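Local atomic coordinates of cyanophage-like gp41-1 intein (Metagenome, PDB entry 6QAZ), a protein that probably excises itself from a precursor and joins the flanking sequences by a peptide bond, acting as a protein-splicing intein found naturally in split form. Residues Thr9-Pro14 and Asp27-Asn32; Gly34-Leu39 and Ser114-Phe119; Tyr50-Glu55 and Leu98-Leu103; Lys58-Ser63 and Asn122-His127. All blocks are in the same frame, centred on the assembly; numbering follows the deposited sequence.

Interaction 1. Residues Thr9-Pro14 and Asp27-Asn32; sequences TQVQTP and DLVLSN
Val11 meets Val29 through methyl groups, CG2 of Val11 lying 3.8 Å from CG1 of Val29. Both side chains rest on Phe119 of strand 118-121, a buried setting that suits compact branched residues. Gln12 supplies the backbone anchor: its O accepts the N-H of Leu30 at 2.8 Å, with a C=O...N angle of 163°. The same oxygen receives a CA-H...O contact from Val29 CA at 3.3 Å. Beside this link, water 1 accepts from Gln12 N and donates to Leu30 O. The Gln12 and Leu30 side chains run side by side, CB to CB 3.9 Å, and in the modelled conformer the Gln12 amide oxygen turns to Lys90. Thr13 makes a CA-H...O contact, its CA 3.2 Å from Leu28 O, while its hydroxyl is engaged by Gly16 O. Pro14, lacking an N-H, sets its ring crosswise on Leu28, CD to CB 3.8 Å. Strand 10-13, in a hairpin with 16-19, crosses strand 28-31 of the larger sheet at 102° in this all-beta intein fold. One direct N-H...O bond, supplemented by a water and two CA-H...O contacts, joins the backbones, and the buried Leu28 O, without a conventional partner, probably costs some stability.

Interaction 2. Residues Gly34-Leu39 and Ser114-Phe119; sequences GYNEVL and SGNHLF
Asn36 puts both N-H bonds of its side-chain amide to work on the 114-119 segment. One runs from Asn36 ND2 to Leu118 O at 2.9 Å, lying in the plane of the acceptor carbonyl and close to the amide plane of Asn36. The other goes from Asn36 ND2 to Asn116 OD1, also 2.9 Å, but arrives tilted 30° from the carbonyl plane, the amide planes being 72° apart. Asn116 OD1 takes a second hydrogen bond from Leu118 N, 3.0 Å away, on the opposite face of its plane. The remaining corner of the Asn36 amide, OD1, accepts from two waters: water 2 bridges it to Ser114 OG, and water 3 to Asn116 N.

Backbone pairing begins one residue further on, where Ser114 N donates to Glu37 O at 2.8 Å. Ser114 OG accepts from Glu37 N at 2.9 Å, brought there by a chi1 of 69° that sets the hydroxyl between backbone N and carbonyl carbon.

The receiving loop combines a type II' beta turn from Ser114 to His117 with an Asx turn headed by Asn116, and it joins strand 93-113 to strand 118-121 near the C-terminal end of the intein. Gly115 suits the second position of the II' turn, with its positive phi, and Asn36 OD1 lies where a side chain would begin. His117 ND1 is held by Val113 O.

Apolar contact is slight: Leu39 lays CD1 against Ser114 CB at 4.0 Å.

Interaction 3. Residues Tyr50-Glu55 and Leu98-Leu103; sequences YKITLE and LKIEEL
Lys51 and Glu101 form the central hydrogen-bonded pair of this antiparallel contact. Lys51 N donates to Glu101 O at 2.8 Å, nearly straight at 171°, and Glu101 N returns a bond to Lys51 O. The next such pair is lopsided: Thr53 N reaches Lys99 O at 3.0 Å, but Thr53 O receives Leu98 N at 2.8 Å and only a weak bond from Lys99 N at 3.3 Å. Two residues thus face one, a classic beta bulge.

Apolar packing occupies the face that carries Tyr50, Ile52, Ile100 and Glu102. Ile52 and Ile100, a non-hydrogen-bonded pair, lie side by side, CG1 to CG1 4.2 Å; their beta-branching suits the extended backbone. The Tyr50 ring lies along the extended Glu102 chain, CE2 of Tyr50 being 3.7 Å from Glu102 CG. Ring and carboxylate planes are 33° apart, and the carboxylate forms a salt bridge with Lys48. Near the bulge, Leu98 packs its CG 3.6 Å from Glu55 CA.

Charged contact belongs to the face of Lys51, Thr53, Lys99 and Glu101, where long polar chains can reach solvent. Lys51, bent at chi3 (55°), meets Glu101 through water 4 rather than a salt bridge, in the modelled conformer of that glutamate. Leu103 CD1 lies 3.9 Å from Lys51 CB. Lys51 NZ also binds a citrate, probably from the crystallisation liquor.

Strand 45-54 lies between strands 93-113 and 59-63, and Tyr50 and Ile52 are hydrogen-bonded to Cys62 and Ile60 of the latter. Ile52 and Leu54 pack on Ile97, and Leu54 continues onto Leu87 and Val89 of strand 86-89.

Interaction 4. Residues Lys58-Ser63 and Asn122-His127; sequences KEIICS and NDILTH
Asn122 spans the gap to Glu59 with its side chain, ND2 donating to Glu59 O at 2.9 Å with an N-H...O angle of 153°. The donor stands 18° from the carbonyl plane. With CG anti to the carbonyl carbon (chi1 -58°), the amide reaches out from the turn, and its OD1 accepts Gln10 N, so both ends of the group are tied. Water 5 takes a hydrogen from Ile61 N and a weak bond from Asn122 ND2. Asn122 and Asp123 both have positive phi, fitting a type I' turn between strands 118-121 and 124-127, positions that asparagine and aspartate tolerate well.

Asp123 touches Lys58 through carbon, its CB lying 3.5 Å from Lys58 CE. The charged ends stay apart, Asp123 OD2 being 5.3 Å from Lys58 NZ, which forms its salt bridge with Asp56.

Ile124 then inserts CD1 between Lys58, just before the facing strand, and Ile60 within it, 3.9 Å from Ile60 CG2 and 4.0 Å from Lys58 CB. The delta methyl also lies against the main chain of Glu59.

The two strands share no backbone bond. Strand 59-63 is paired with strand 45-54, strand 124-127 forms a hairpin with strand 118-121, and the Ile60 side chain lies at the interface of these two units, packing also on Phe68 of strand 68-70 and on Ala121.

Interaction 4 lies nearest the middle of this all-beta intein fold and joins its elements by isoleucine packing and a single asparagine bridge. Interaction 1 is also partly buried, whereas interactions 2 and 3 are surface contacts on opposite sides of the chain's centre, about 25 Å apart between centres. Regular sheet pairing dominates interaction 3, while side-chain amides, a serine and water make up most of interaction 2. Neighbouring strands link them: 28-31 pairs with 34-41 between interactions 1 and 2, 45-54 with 59-63 between interactions 3 and 4, and the 118-121/124-127 hairpin connects interactions 2 and 4. A probable backbone hydrogen bond from Asn122 N to Gln10 O joins interaction 1 to interaction 4.

Interaction 1. Residues Thr9-Pro14 and Asp27-Asn32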
# COMPACT_ATOMS: atom_id res chain seq x y z
N THR A 9 -1.65 -0.02 8.77
CA THR A 9 -1.42 -0.96 7.66
C THR A 9 -0.35 -1.96 8.07
O THR A 9 0.70 -1.54 8.56
CB THR A 9 -0.94 -0.18 6.44
OG1 THR A 9 -1.86 0.87 6.10
CG2 THR A 9 -0.77 -1.08 5.24
N GLN A 10 -0.57 -3.23 7.84
CA GLN A 10 0.41 -4.26 8.20
C GLN A 10 1.26 -4.64 6.99
O GLN A 10 0.77 -4.81 5.88
CB GLN A 10 -0.23 -5.48 8.81
CG GLN A 10 -0.73 -5.22 10.21
CD GLN A 10 -1.40 -6.45 10.76
OE1 GLN A 10 -2.44 -6.88 10.25
NE2 GLN A 10 -0.81 -7.07 11.76
N VAL A 11 2.55 -4.77 7.24
CA VAL A 11 3.53 -5.26 6.25
C VAL A 11 4.24 -6.45 6.88
O VAL A 11 4.31 -6.60 8.10
CB VAL A 11 4.50 -4.15 5.84
CG1 VAL A 11 3.75 -3.01 5.19
CG2 VAL A 11 5.34 -3.66 7.00
N GLN A 12 4.76 -7.32 6.03
CA GLN A 12 5.39 -8.57 6.46
C GLN A 12 6.91 -8.40 6.48
O GLN A 12 7.51 -8.16 5.42
CB GLN A 12 4.94 -9.65 5.49
CG GLN A 12 5.22 -11.03 6.01
CD GLN A 12 4.56 -12.10 5.19
OE1 GLN A 12 3.61 -11.89 4.44
NE2 GLN A 12 5.08 -13.28 5.35
N THR A 13 7.52 -8.54 7.65
CA THR A 13 8.98 -8.55 7.78
C THR A 13 9.40 -9.98 8.03
O THR A 13 8.59 -10.83 8.42
CB THR A 13 9.47 -7.62 8.88
OG1 THR A 13 9.27 -8.24 10.16
CG2 THR A 13 8.84 -6.25 8.81
N PRO A 14 10.71 -10.27 7.99
CA PRO A 14 11.16 -11.60 8.39
C PRO A 14 10.86 -11.93 9.86
O PRO A 14 10.95 -13.08 10.23
CB PRO A 14 12.65 -11.59 8.06
CG PRO A 14 12.77 -10.55 6.95
CD PRO A 14 11.81 -9.47 7.40
N ASP A 27 14.67 -2.14 7.91
CA ASP A 27 13.71 -3.26 7.91
C ASP A 27 13.61 -3.83 6.50
O ASP A 27 13.94 -3.19 5.51
CB ASP A 27 12.31 -2.83 8.34
CG ASP A 27 11.95 -2.93 9.82
OD1 ASP A 27 12.12 -4.01 10.41
OD2 ASP A 27 11.51 -1.89 10.39
N LEU A 28 13.15 -5.06 6.44
CA LEU A 28 12.87 -5.78 5.19
C LEU A 28 11.37 -6.06 5.11
O LEU A 28 10.82 -6.55 6.10
CB LEU A 28 13.67 -7.08 5.18
CG LEU A 28 15.18 -6.91 4.92
CD1 LEU A 28 15.92 -8.16 5.33
CD2 LEU A 28 15.46 -6.57 3.47
N VAL A 29 10.75 -5.75 3.97
CA VAL A 29 9.30 -5.95 3.79
C VAL A 29 9.05 -6.82 2.58
O VAL A 29 9.67 -6.64 1.51
CB VAL A 29 8.55 -4.63 3.73
CG1 VAL A 29 8.59 -3.93 5.08
CG2 VAL A 29 9.00 -3.71 2.62
N LEU A 30 8.10 -7.74 2.71
CA LEU A 30 7.86 -8.74 1.66
C LEU A 30 7.11 -8.12 0.49
O LEU A 30 6.10 -7.43 0.69
CB LEU A 30 7.05 -9.89 2.24
CG LEU A 30 6.82 -11.04 1.26
CD1 LEU A 30 8.11 -11.74 0.88
CD2 LEU A 30 5.83 -12.03 1.86
N SER A 31 7.60 -8.41 -0.70
CA SER A 31 6.98 -8.08 -1.98
C SER A 31 6.68 -9.35 -2.75
O SER A 31 6.91 -10.46 -2.25
CB SER A 31 7.91 -7.18 -2.77
OG SER A 31 8.89 -7.93 -3.43
N ASN A 32 6.24 -9.19 -3.98
CA ASN A 32 6.05 -10.34 -4.89
C ASN A 32 7.37 -10.96 -5.32
O ASN A 32 7.33 -12.07 -5.85
CB ASN A 32 5.23 -9.91 -6.12
CG ASN A 32 5.83 -8.76 -6.88
OD1 ASN A 32 6.27 -7.78 -6.30
ND2 ASN A 32 5.85 -8.88 -8.18
O HOH W 1 5.03 -6.66 3.25

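Interaction 2. Residues Gly34-Leu39 and Ser114-Phe119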
# COMPACT_ATOMS: atom_id res chain seq x y z
N GLY A 34 10.30 -11.17 -3.23
CA GLY A 34 11.18 -11.27 -2.06
C GLY A 34 11.11 -10.05 -1.20
O GLY A 34 10.21 -9.21 -1.33
N TYR A 35 12.05 -9.91 -0.30
CA TYR A 35 12.05 -8.81 0.66
C TYR A 35 12.81 -7.62 0.13
O TYR A 35 13.98 -7.73 -0.28
CB TYR A 35 12.69 -9.25 1.97
CG TYR A 35 11.81 -10.16 2.81
CD1 TYR A 35 10.84 -9.63 3.64
CD2 TYR A 35 11.88 -11.55 2.74
CE1 TYR A 35 10.00 -10.42 4.39
CE2 TYR A 35 11.03 -12.36 3.49
CZ TYR A 35 10.08 -11.79 4.32
OH TYR A 35 9.21 -12.51 5.11
N ASN A 36 12.19 -6.45 0.19
CA ASN A 36 12.84 -5.20 -0.17
C ASN A 36 13.27 -4.44 1.08
O ASN A 36 12.54 -4.44 2.09
CB ASN A 36 11.93 -4.35 -1.05
CG ASN A 36 11.67 -4.96 -2.40
OD1 ASN A 36 12.58 -5.60 -2.98
ND2 ASN A 36 10.48 -4.80 -2.94
N GLU A 37 14.44 -3.82 1.05
CA GLU A 37 14.93 -3.05 2.20
C GLU A 37 14.21 -1.71 2.25
O GLU A 37 14.07 -1.03 1.24
CB GLU A 37 16.44 -2.76 2.04
CG GLU A 37 16.98 -1.97 3.22
CD GLU A 37 18.38 -1.44 3.18
OE1 GLU A 37 18.84 -1.01 4.29
OE2 GLU A 37 18.99 -1.38 2.05
N VAL A 38 13.85 -1.30 3.46
CA VAL A 38 13.31 0.04 3.69
C VAL A 38 14.49 1.04 3.69
O VAL A 38 15.37 0.97 4.56
CB VAL A 38 12.53 0.11 4.99
CG1 VAL A 38 12.01 1.52 5.23
CG2 VAL A 38 11.38 -0.90 4.97
N LEU A 39 14.52 1.89 2.68
CA LEU A 39 15.59 2.85 2.46
C LEU A 39 15.28 4.20 3.10
O LEU A 39 16.20 4.93 3.46
CB LEU A 39 15.81 3.05 0.96
CG LEU A 39 16.19 1.80 0.19
CD1 LEU A 39 16.36 2.10 -1.27
CD2 LEU A 39 17.42 1.17 0.76
N SER A 114 13.58 -0.79 -1.55
CA SER A 114 14.50 -1.13 -2.64
C SER A 114 13.81 -1.97 -3.71
O SER A 114 12.60 -2.22 -3.69
CB SER A 114 15.72 -1.81 -2.07
OG SER A 114 15.42 -3.12 -1.55
N GLY A 115 14.61 -2.44 -4.66
CA GLY A 115 14.12 -3.42 -5.61
C GLY A 115 13.05 -2.84 -6.51
O GLY A 115 13.17 -1.70 -7.01
N ASN A 116 11.97 -3.58 -6.64
CA ASN A 116 10.83 -3.15 -7.47
C ASN A 116 9.95 -2.11 -6.79
O ASN A 116 8.94 -1.73 -7.39
CB ASN A 116 10.02 -4.36 -7.91
CG ASN A 116 9.27 -5.07 -6.80
OD1 ASN A 116 9.31 -4.68 -5.63
ND2 ASN A 116 8.58 -6.13 -7.18
N HIS A 117 10.30 -1.66 -5.60
CA HIS A 117 9.54 -0.59 -4.90
C HIS A 117 8.14 -1.05 -4.48
O HIS A 117 7.35 -0.18 -4.12
CB HIS A 117 9.44 0.70 -5.70
CG HIS A 117 10.72 1.23 -6.06
ND1 HIS A 117 11.68 1.58 -5.17
CD2 HIS A 117 11.22 1.47 -7.25
CE1 HIS A 117 12.76 2.03 -5.83
NE2 HIS A 117 12.48 1.99 -7.10
N LEU A 118 7.89 -2.34 -4.45
CA LEU A 118 6.58 -2.85 -4.03
C LEU A 118 6.67 -3.53 -2.67
O LEU A 118 7.75 -3.99 -2.24
CB LEU A 118 6.02 -3.84 -5.06
CG LEU A 118 6.02 -3.38 -6.52
CD1 LEU A 118 5.37 -4.44 -7.40
CD2 LEU A 118 5.32 -2.04 -6.68
N PHE A 119 5.53 -3.69 -2.04
CA PHE A 119 5.41 -4.54 -0.86
C PHE A 119 3.95 -4.89 -0.66
O PHE A 119 3.04 -4.15 -1.08
CB PHE A 119 6.01 -3.92 0.41
CG PHE A 119 5.51 -2.55 0.80
CD1 PHE A 119 4.38 -2.37 1.57
CD2 PHE A 119 6.20 -1.44 0.42
CE1 PHE A 119 3.96 -1.12 1.94
CE2 PHE A 119 5.80 -0.19 0.83
CZ PHE A 119 4.64 -0.02 1.55
O HOH W 2 15.36 -5.52 -2.93
O HOH W 3 12.17 -6.37 -5.58

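Interaction 3. Residues Tyr50-Glu55 and Leu98-Leu103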
# COMPACT_ATOMS: atom_id res chain seq x y z
N TYR A 50 -8.56 7.46 1.91
CA TYR A 50 -9.51 6.69 1.12
C TYR A 50 -9.34 5.23 1.49
O TYR A 50 -8.23 4.75 1.68
CB TYR A 50 -9.22 6.81 -0.38
CG TYR A 50 -9.34 8.20 -0.89
CD1 TYR A 50 -8.33 9.12 -0.70
CD2 TYR A 50 -10.47 8.62 -1.57
CE1 TYR A 50 -8.42 10.43 -1.10
CE2 TYR A 50 -10.57 9.93 -2.04
CZ TYR A 50 -9.56 10.84 -1.75
OH TYR A 50 -9.61 12.15 -2.16
N LYS A 51 -10.46 4.51 1.56
CA LYS A 51 -10.44 3.07 1.80
C LYS A 51 -10.76 2.34 0.51
O LYS A 51 -11.84 2.57 -0.08
CB LYS A 51 -11.44 2.67 2.89
CG LYS A 51 -11.40 1.20 3.24
CD LYS A 51 -12.30 0.85 4.38
CE LYS A 51 -13.72 1.26 4.18
NZ LYS A 51 -14.61 0.63 5.19
N ILE A 52 -9.91 1.42 0.13
CA ILE A 52 -10.14 0.50 -0.99
C ILE A 52 -10.51 -0.84 -0.41
O ILE A 52 -9.76 -1.37 0.42
CB ILE A 52 -8.88 0.41 -1.86
CG1 ILE A 52 -8.47 1.77 -2.39
CG2 ILE A 52 -9.08 -0.61 -2.96
CD1 ILE A 52 -7.15 1.80 -3.09
N THR A 53 -11.63 -1.41 -0.84
CA THR A 53 -12.09 -2.73 -0.40
C THR A 53 -12.15 -3.66 -1.60
O THR A 53 -12.78 -3.30 -2.63
CB THR A 53 -13.47 -2.67 0.26
OG1 THR A 53 -13.42 -1.72 1.34
CG2 THR A 53 -13.92 -4.02 0.77
N LEU A 54 -11.53 -4.83 -1.50
CA LEU A 54 -11.52 -5.81 -2.58
C LEU A 54 -12.61 -6.85 -2.37
O LEU A 54 -13.20 -6.99 -1.30
CB LEU A 54 -10.15 -6.50 -2.65
CG LEU A 54 -8.95 -5.56 -2.79
CD1 LEU A 54 -7.71 -6.37 -2.96
CD2 LEU A 54 -9.13 -4.56 -3.92
N GLU A 55 -12.83 -7.65 -3.42
CA GLU A 55 -13.93 -8.64 -3.43
C GLU A 55 -13.69 -9.77 -2.42
O GLU A 55 -14.67 -10.47 -2.10
CB GLU A 55 -14.17 -9.17 -4.82
CG GLU A 55 -13.01 -9.91 -5.36
CD GLU A 55 -13.24 -10.53 -6.73
OE1 GLU A 55 -14.39 -10.99 -7.01
OE2 GLU A 55 -12.33 -10.45 -7.59
N LEU A 98 -14.09 -3.56 -5.06
CA LEU A 98 -15.54 -3.40 -4.89
C LEU A 98 -15.90 -1.94 -4.61
O LEU A 98 -16.98 -1.50 -5.08
CB LEU A 98 -16.04 -4.23 -3.73
CG LEU A 98 -16.06 -5.73 -3.90
CD1 LEU A 98 -16.77 -6.34 -2.71
CD2 LEU A 98 -16.72 -6.19 -5.18
N LYS A 99 -15.10 -1.24 -3.81
CA LYS A 99 -15.45 0.09 -3.32
C LYS A 99 -14.19 0.88 -3.15
O LYS A 99 -13.21 0.34 -2.65
CB LYS A 99 -16.16 0.05 -1.94
CG LYS A 99 -17.38 -0.79 -1.81
CD LYS A 99 -17.80 -0.84 -0.38
CE LYS A 99 -18.59 -2.11 -0.11
NZ LYS A 99 -19.34 -2.08 1.16
N ILE A 100 -14.29 2.16 -3.42
CA ILE A 100 -13.31 3.15 -2.93
C ILE A 100 -14.12 4.22 -2.21
O ILE A 100 -15.06 4.79 -2.80
CB ILE A 100 -12.47 3.72 -4.06
CG1 ILE A 100 -11.77 2.59 -4.82
CG2 ILE A 100 -11.48 4.72 -3.47
CD1 ILE A 100 -10.75 3.01 -5.82
N GLU A 101 -13.84 4.39 -0.94
CA GLU A 101 -14.64 5.25 -0.02
C GLU A 101 -13.73 6.37 0.50
O GLU A 101 -12.77 6.05 1.21
CB GLU A 101 -15.24 4.42 1.15
CG GLU A 101 -16.14 5.25 2.10
CD GLU A 101 -16.77 4.53 3.28
OE1 GLU A 101 -17.46 3.48 3.06
OE2 GLU A 101 -16.63 5.03 4.45
N GLU A 102 -14.03 7.63 0.22
CA GLU A 102 -13.29 8.74 0.84
C GLU A 102 -13.63 8.74 2.32
O GLU A 102 -14.83 8.66 2.69
CB GLU A 102 -13.62 10.05 0.16
CG GLU A 102 -12.76 11.18 0.67
CD GLU A 102 -12.95 12.49 -0.04
OE1 GLU A 102 -13.58 12.52 -1.11
OE2 GLU A 102 -12.46 13.50 0.48
N LEU A 103 -12.61 8.88 3.13
CA LEU A 103 -12.76 8.94 4.59
C LEU A 103 -12.42 10.37 5.01
O LEU A 103 -12.99 11.31 4.45
CB LEU A 103 -11.89 7.85 5.25
CG LEU A 103 -12.17 6.42 4.82
CD1 LEU A 103 -11.24 5.50 5.58
CD2 LEU A 103 -13.62 6.01 5.09
O HOH W 4 -17.01 1.46 4.94

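Interaction 4. Residues Lys58-Ser63 and Asn122-His127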
# COMPACT_ATOMS: atom_id res chain seq x y z
N LYS A 58 -10.38 -7.80 1.61
CA LYS A 58 -9.16 -7.09 2.03
C LYS A 58 -9.36 -5.59 1.82
O LYS A 58 -9.95 -5.15 0.84
CB LYS A 58 -7.95 -7.59 1.26
CG LYS A 58 -7.59 -9.03 1.53
CD LYS A 58 -6.37 -9.43 0.78
CE LYS A 58 -5.88 -10.84 0.98
NZ LYS A 58 -6.89 -11.85 0.66
N GLU A 59 -8.80 -4.81 2.74
CA GLU A 59 -8.92 -3.35 2.73
C GLU A 59 -7.57 -2.71 2.90
O GLU A 59 -6.69 -3.26 3.60
CB GLU A 59 -9.80 -2.85 3.90
CG GLU A 59 -11.23 -3.18 3.88
CD GLU A 59 -11.89 -2.83 5.23
OE1 GLU A 59 -11.35 -1.97 6.02
OE2 GLU A 59 -12.96 -3.32 5.43
N ILE A 60 -7.43 -1.52 2.38
CA ILE A 60 -6.26 -0.67 2.62
C ILE A 60 -6.72 0.77 2.62
O ILE A 60 -7.61 1.13 1.84
CB ILE A 60 -5.13 -0.97 1.62
CG1 ILE A 60 -3.89 -0.23 1.94
CG2 ILE A 60 -5.57 -0.67 0.22
CD1 ILE A 60 -2.66 -0.79 1.19
N ILE A 61 -6.10 1.58 3.44
CA ILE A 61 -6.40 3.03 3.54
C ILE A 61 -5.16 3.78 3.10
O ILE A 61 -4.06 3.58 3.64
CB ILE A 61 -6.87 3.39 4.95
CG1 ILE A 61 -8.26 2.78 5.21
CG2 ILE A 61 -6.92 4.91 5.13
CD1 ILE A 61 -8.72 2.94 6.63
N CYS A 62 -5.36 4.70 2.17
CA CYS A 62 -4.23 5.41 1.56
C CYS A 62 -4.67 6.80 1.12
O CYS A 62 -5.85 7.15 1.11
CB CYS A 62 -3.68 4.63 0.38
SG CYS A 62 -4.86 4.43 -0.99
N SER A 63 -3.70 7.59 0.69
CA SER A 63 -3.97 8.91 0.12
C SER A 63 -4.29 8.81 -1.36
O SER A 63 -4.11 7.76 -2.01
CB SER A 63 -2.82 9.84 0.37
OG SER A 63 -1.69 9.42 -0.35
N ASN A 122 -1.42 -5.18 4.09
CA ASN A 122 -2.69 -5.93 4.35
C ASN A 122 -2.90 -7.00 3.27
O ASN A 122 -4.05 -7.26 2.86
CB ASN A 122 -3.87 -5.01 4.46
CG ASN A 122 -3.72 -3.98 5.54
OD1 ASN A 122 -2.96 -4.14 6.50
ND2 ASN A 122 -4.46 -2.92 5.43
N ASP A 123 -1.83 -7.61 2.79
CA ASP A 123 -1.88 -8.70 1.79
C ASP A 123 -2.28 -8.20 0.40
O ASP A 123 -2.54 -9.03 -0.47
CB ASP A 123 -2.73 -9.87 2.23
CG ASP A 123 -2.20 -10.59 3.43
OD1 ASP A 123 -1.00 -10.75 3.51
OD2 ASP A 123 -3.02 -11.06 4.25
N ILE A 124 -2.27 -6.89 0.18
CA ILE A 124 -2.52 -6.28 -1.14
C ILE A 124 -1.18 -5.76 -1.65
O ILE A 124 -0.49 -5.04 -0.95
CB ILE A 124 -3.53 -5.13 -1.02
CG1 ILE A 124 -4.86 -5.63 -0.45
CG2 ILE A 124 -3.71 -4.45 -2.37
CD1 ILE A 124 -5.86 -4.54 -0.16
N LEU A 125 -0.82 -6.08 -2.89
CA LEU A 125 0.44 -5.57 -3.44
C LEU A 125 0.29 -4.09 -3.71
O LEU A 125 -0.62 -3.63 -4.44
CB LEU A 125 0.79 -6.33 -4.70
CG LEU A 125 2.21 -6.11 -5.21
CD1 LEU A 125 3.28 -6.59 -4.23
CD2 LEU A 125 2.39 -6.83 -6.54
N THR A 126 1.19 -3.29 -3.15
CA THR A 126 1.16 -1.84 -3.30
C THR A 126 2.54 -1.33 -3.66
O THR A 126 3.54 -2.03 -3.48
CB THR A 126 0.58 -1.17 -2.06
OG1 THR A 126 0.20 0.17 -2.39
CG2 THR A 126 1.53 -1.10 -0.90
N HIS A 127 2.58 -0.14 -4.23
CA HIS A 127 3.84 0.55 -4.45
C HIS A 127 4.19 1.31 -3.20
O HIS A 127 3.28 1.70 -2.44
CB HIS A 127 3.67 1.44 -5.67
CG HIS A 127 4.90 2.06 -6.16
ND1 HIS A 127 5.50 3.15 -5.58
CD2 HIS A 127 5.66 1.72 -7.21
CE1 HIS A 127 6.59 3.44 -6.30
NE2 HIS A 127 6.68 2.62 -7.30
O HOH W 5 -4.57 0.32 5.55